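Local coordinates for peroxisomal fatty acid beta-oxidation multifunctional protein MFP2 (Arabidopsis thaliana, PDB 2WTB) that carries out successive steps of peroxisomal fatty acid beta-oxidation, hydrating long-chain enoyl-CoA and oxidising 3-hydroxyacyl-CoA during seed germination, at residues V498-F503 and E645-K650. Sequence-based numbering, arbitrary orientation.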
ATOM      1  N   VAL A 498      -6.108 -14.525  -4.851  1.00 69.96           N
ATOM      2  CA  VAL A 498      -6.198 -14.199  -3.429  1.00 72.98           C
ATOM      3  C   VAL A 498      -6.878 -15.287  -2.597  1.00 69.92           C
ATOM      4  O   VAL A 498      -6.277 -15.842  -1.679  1.00 62.21           O
ATOM      5  CB  VAL A 498      -6.930 -12.862  -3.207  1.00 66.19           C
ATOM      6  CG1 VAL A 498      -7.037 -12.557  -1.723  1.00 61.42           C
ATOM      7  CG2 VAL A 498      -6.211 -11.741  -3.941  1.00 53.61           C
ATOM      8  N   ASN A 499      -8.132 -15.584  -2.918  1.00 72.42           N
ATOM      9  CA  ASN A 499      -8.894 -16.579  -2.171  1.00 59.73           C
ATOM     10  C   ASN A 499      -8.329 -17.990  -2.286  1.00 60.86           C
ATOM     11  O   ASN A 499      -8.311 -18.734  -1.309  1.00 57.04           O
ATOM     12  CB  ASN A 499     -10.364 -16.559  -2.591  1.00 61.65           C
ATOM     13  CG  ASN A 499     -11.082 -15.314  -2.117  1.00 72.41           C
ATOM     14  OD1 ASN A 499     -12.240 -15.080  -2.465  1.00 77.27           O
ATOM     15  ND2 ASN A 499     -10.397 -14.506  -1.316  1.00 76.69           N
ATOM     16  N   ARG A 500      -7.873 -18.359  -3.478  1.00 75.86           N
ATOM     17  CA  ARG A 500      -7.271 -19.673  -3.676  1.00 77.51           C
ATOM     18  C   ARG A 500      -5.981 -19.803  -2.875  1.00 69.93           C
ATOM     19  O   ARG A 500      -5.628 -20.882  -2.407  1.00 69.12           O
ATOM     20  CB  ARG A 500      -6.981 -19.923  -5.156  1.00 70.48           C
ATOM     21  CG  ARG A 500      -6.260 -21.236  -5.405  1.00 74.13           C
ATOM     22  CD  ARG A 500      -5.808 -21.373  -6.845  1.00 78.21           C
ATOM     23  NE  ARG A 500      -4.996 -22.572  -7.035  1.00 75.24           N
ATOM     24  CZ  ARG A 500      -4.396 -22.894  -8.174  1.00 68.82           C
ATOM     25  NH1 ARG A 500      -4.515 -22.106  -9.234  1.00 65.49           N
ATOM     26  NH2 ARG A 500      -3.676 -24.004  -8.254  1.00 60.94           N
ATOM     27  N   MET A 501      -5.284 -18.685  -2.726  1.00 70.12           N
ATOM     28  CA  MET A 501      -4.005 -18.644  -2.039  1.00 69.16           C
ATOM     29  C   MET A 501      -4.165 -18.975  -0.559  1.00 77.96           C
ATOM     30  O   MET A 501      -3.386 -19.743   0.007  1.00 76.20           O
ATOM     31  CB  MET A 501      -3.409 -17.248  -2.182  1.00 68.96           C
ATOM     32  CG  MET A 501      -1.908 -17.200  -2.318  1.00 70.13           C
ATOM     33  SD  MET A 501      -1.370 -15.501  -2.572  1.00 80.75           S
ATOM     34  CE  MET A 501       0.323 -15.761  -3.077  1.00193.38           C
ATOM     35  N   PHE A 502      -5.186 -18.391   0.061  1.00 79.02           N
ATOM     36  CA  PHE A 502      -5.362 -18.481   1.506  1.00 79.83           C
ATOM     37  C   PHE A 502      -6.427 -19.478   1.953  1.00 81.46           C
ATOM     38  O   PHE A 502      -6.799 -19.506   3.127  1.00 83.27           O
ATOM     39  CB  PHE A 502      -5.670 -17.099   2.090  1.00 70.33           C
ATOM     40  CG  PHE A 502      -4.457 -16.235   2.266  1.00 68.24           C
ATOM     41  CD1 PHE A 502      -3.722 -16.285   3.436  1.00 80.76           C
ATOM     42  CD2 PHE A 502      -4.047 -15.379   1.261  1.00 62.07           C
ATOM     43  CE1 PHE A 502      -2.601 -15.494   3.602  1.00 79.46           C
ATOM     44  CE2 PHE A 502      -2.929 -14.586   1.422  1.00 64.32           C
ATOM     45  CZ  PHE A 502      -2.206 -14.644   2.594  1.00 66.84           C
ATOM     46  N   PHE A 503      -6.921 -20.300   1.033  1.00 71.07           N
ATOM     47  CA  PHE A 503      -7.921 -21.291   1.414  1.00 74.56           C
ATOM     48  C   PHE A 503      -7.349 -22.380   2.333  1.00 74.12           C
ATOM     49  O   PHE A 503      -8.049 -22.859   3.224  1.00 68.77           O
ATOM     50  CB  PHE A 503      -8.653 -21.879   0.196  1.00 71.75           C
ATOM     51  CG  PHE A 503      -8.021 -23.121  -0.371  1.00 75.85           C
ATOM     52  CD1 PHE A 503      -8.110 -24.331   0.300  1.00 81.60           C
ATOM     53  CD2 PHE A 503      -7.369 -23.085  -1.592  1.00 73.58           C
ATOM     54  CE1 PHE A 503      -7.536 -25.475  -0.225  1.00 85.93           C
ATOM     55  CE2 PHE A 503      -6.795 -24.224  -2.125  1.00 73.49           C
ATOM     56  CZ  PHE A 503      -6.880 -25.422  -1.440  1.00 83.90           C
ATOM     57  N   GLU A 645       1.416 -22.424 -12.495  1.00 68.26           N
ATOM     58  CA  GLU A 645       0.351 -22.602 -13.475  1.00 63.08           C
ATOM     59  C   GLU A 645       0.189 -21.389 -14.388  1.00 69.74           C
ATOM     60  O   GLU A 645      -0.533 -21.443 -15.384  1.00 75.56           O
ATOM     61  CB  GLU A 645      -0.970 -22.910 -12.775  1.00 54.31           C
ATOM     62  CG  GLU A 645      -1.014 -24.275 -12.122  1.00 58.94           C
ATOM     63  CD  GLU A 645      -2.253 -24.468 -11.276  1.00 72.00           C
ATOM     64  OE1 GLU A 645      -3.141 -23.592 -11.323  1.00 77.18           O
ATOM     65  OE2 GLU A 645      -2.337 -25.491 -10.564  1.00 79.48           O
ATOM     66  N   GLY A 646       0.858 -20.295 -14.044  1.00 65.15           N
ATOM     67  CA  GLY A 646       0.779 -19.083 -14.835  1.00 59.15           C
ATOM     68  C   GLY A 646      -0.408 -18.216 -14.461  1.00 56.58           C
ATOM     69  O   GLY A 646      -0.676 -17.207 -15.113  1.00 53.85           O
ATOM     70  N   ILE A 647      -1.123 -18.607 -13.411  1.00 54.90           N
ATOM     71  CA  ILE A 647      -2.271 -17.837 -12.951  1.00 51.26           C
ATOM     72  C   ILE A 647      -1.844 -16.429 -12.565  1.00 59.63           C
ATOM     73  O   ILE A 647      -2.565 -15.462 -12.807  1.00 57.78           O
ATOM     74  CB  ILE A 647      -2.963 -18.511 -11.757  1.00 56.16           C
ATOM     75  CG1 ILE A 647      -3.519 -19.873 -12.173  1.00 58.65           C
ATOM     76  CG2 ILE A 647      -4.079 -17.628 -11.217  1.00 37.72           C
ATOM     77  CD1 ILE A 647      -4.610 -19.785 -13.215  1.00 53.51           C
ATOM     78  N   ALA A 648      -0.664 -16.323 -11.963  1.00 66.55           N
ATOM     79  CA  ALA A 648      -0.096 -15.028 -11.610  1.00 56.37           C
ATOM     80  C   ALA A 648       1.077 -14.717 -12.526  1.00 60.47           C
ATOM     81  O   ALA A 648       1.875 -15.598 -12.850  1.00 64.63           O
ATOM     82  CB  ALA A 648       0.345 -15.016 -10.161  1.00 39.87           C
ATOM     83  N   VAL A 649       1.174 -13.460 -12.940  1.00 64.25           N
ATOM     84  CA  VAL A 649       2.196 -13.041 -13.890  1.00 65.95           C
ATOM     85  C   VAL A 649       3.599 -13.186 -13.321  1.00 64.50           C
ATOM     86  O   VAL A 649       4.510 -13.654 -13.999  1.00 59.96           O
ATOM     87  CB  VAL A 649       1.990 -11.578 -14.317  1.00 61.23           C
ATOM     88  CG1 VAL A 649       3.235 -11.044 -15.011  1.00 62.36           C
ATOM     89  CG2 VAL A 649       0.768 -11.457 -15.210  1.00 53.92           C
ATOM     90  N   LYS A 650       3.762 -12.779 -12.068  1.00 68.67           N
ATOM     91  CA  LYS A 650       5.072 -12.762 -11.435  1.00 62.89           C
ATOM     92  C   LYS A 650       4.933 -12.906  -9.924  1.00 68.44           C
ATOM     93  O   LYS A 650       3.918 -12.515  -9.346  1.00 69.89           O
ATOM     94  CB  LYS A 650       5.797 -11.461 -11.774  1.00 48.92           C
ATOM     95  CG  LYS A 650       5.117 -10.220 -11.226  1.00 52.62           C
ATOM     96  CD  LYS A 650       5.803  -8.951 -11.703  1.00 65.85           C
ATOM     97  CE  LYS A 650       5.312  -8.536 -13.083  1.00 60.75           C
ATOM     98  NZ  LYS A 650       3.898  -8.067 -13.046  1.00 55.28           N
TER
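R500 sets its CG anti to the backbone N (chi1 176°) and stays extended to NE, while E645 turns its CG anti to its own carbonyl carbon (chi1 -70°) and runs straight beyond it. Both long chains are needed, since the nearest CA atoms of the two segments, those of R500 and I647, are 10.7 Å apart. The guanidinium meets the carboxylate end-on in a two-pronged salt bridge: R500 NH1 gives a hydrogen bond of 2.9 Å to E645 OE1, and R500 NH2 one of 3.1 Å to E645 OE2; a weak third bond runs from R500 NH2 to E645 OE1. Both oxygens lie near the guanidinium plane but are approached from above the carboxylate plane, the two planes being 35° apart. At the same edge, I647 CG1 packs 3.8 Å from R500 NH1, a branched aliphatic flank to the charged pair. Arginine suits this place because its NE also pairs with E638 on helix 624-644; an alanine here would probably leave both glutamates without this cationic mate. G646 takes a positive phi, where a side chain would jam against the preceding carbonyl O, in a Schellman motif ending helix 624-644. The bridge ties that end to helix 498-514 of the 3-hydroxyacyl-CoA dehydrogenase C-terminal domain, consistent with the helical packing of the dehydrogenase-bearing C-terminal region.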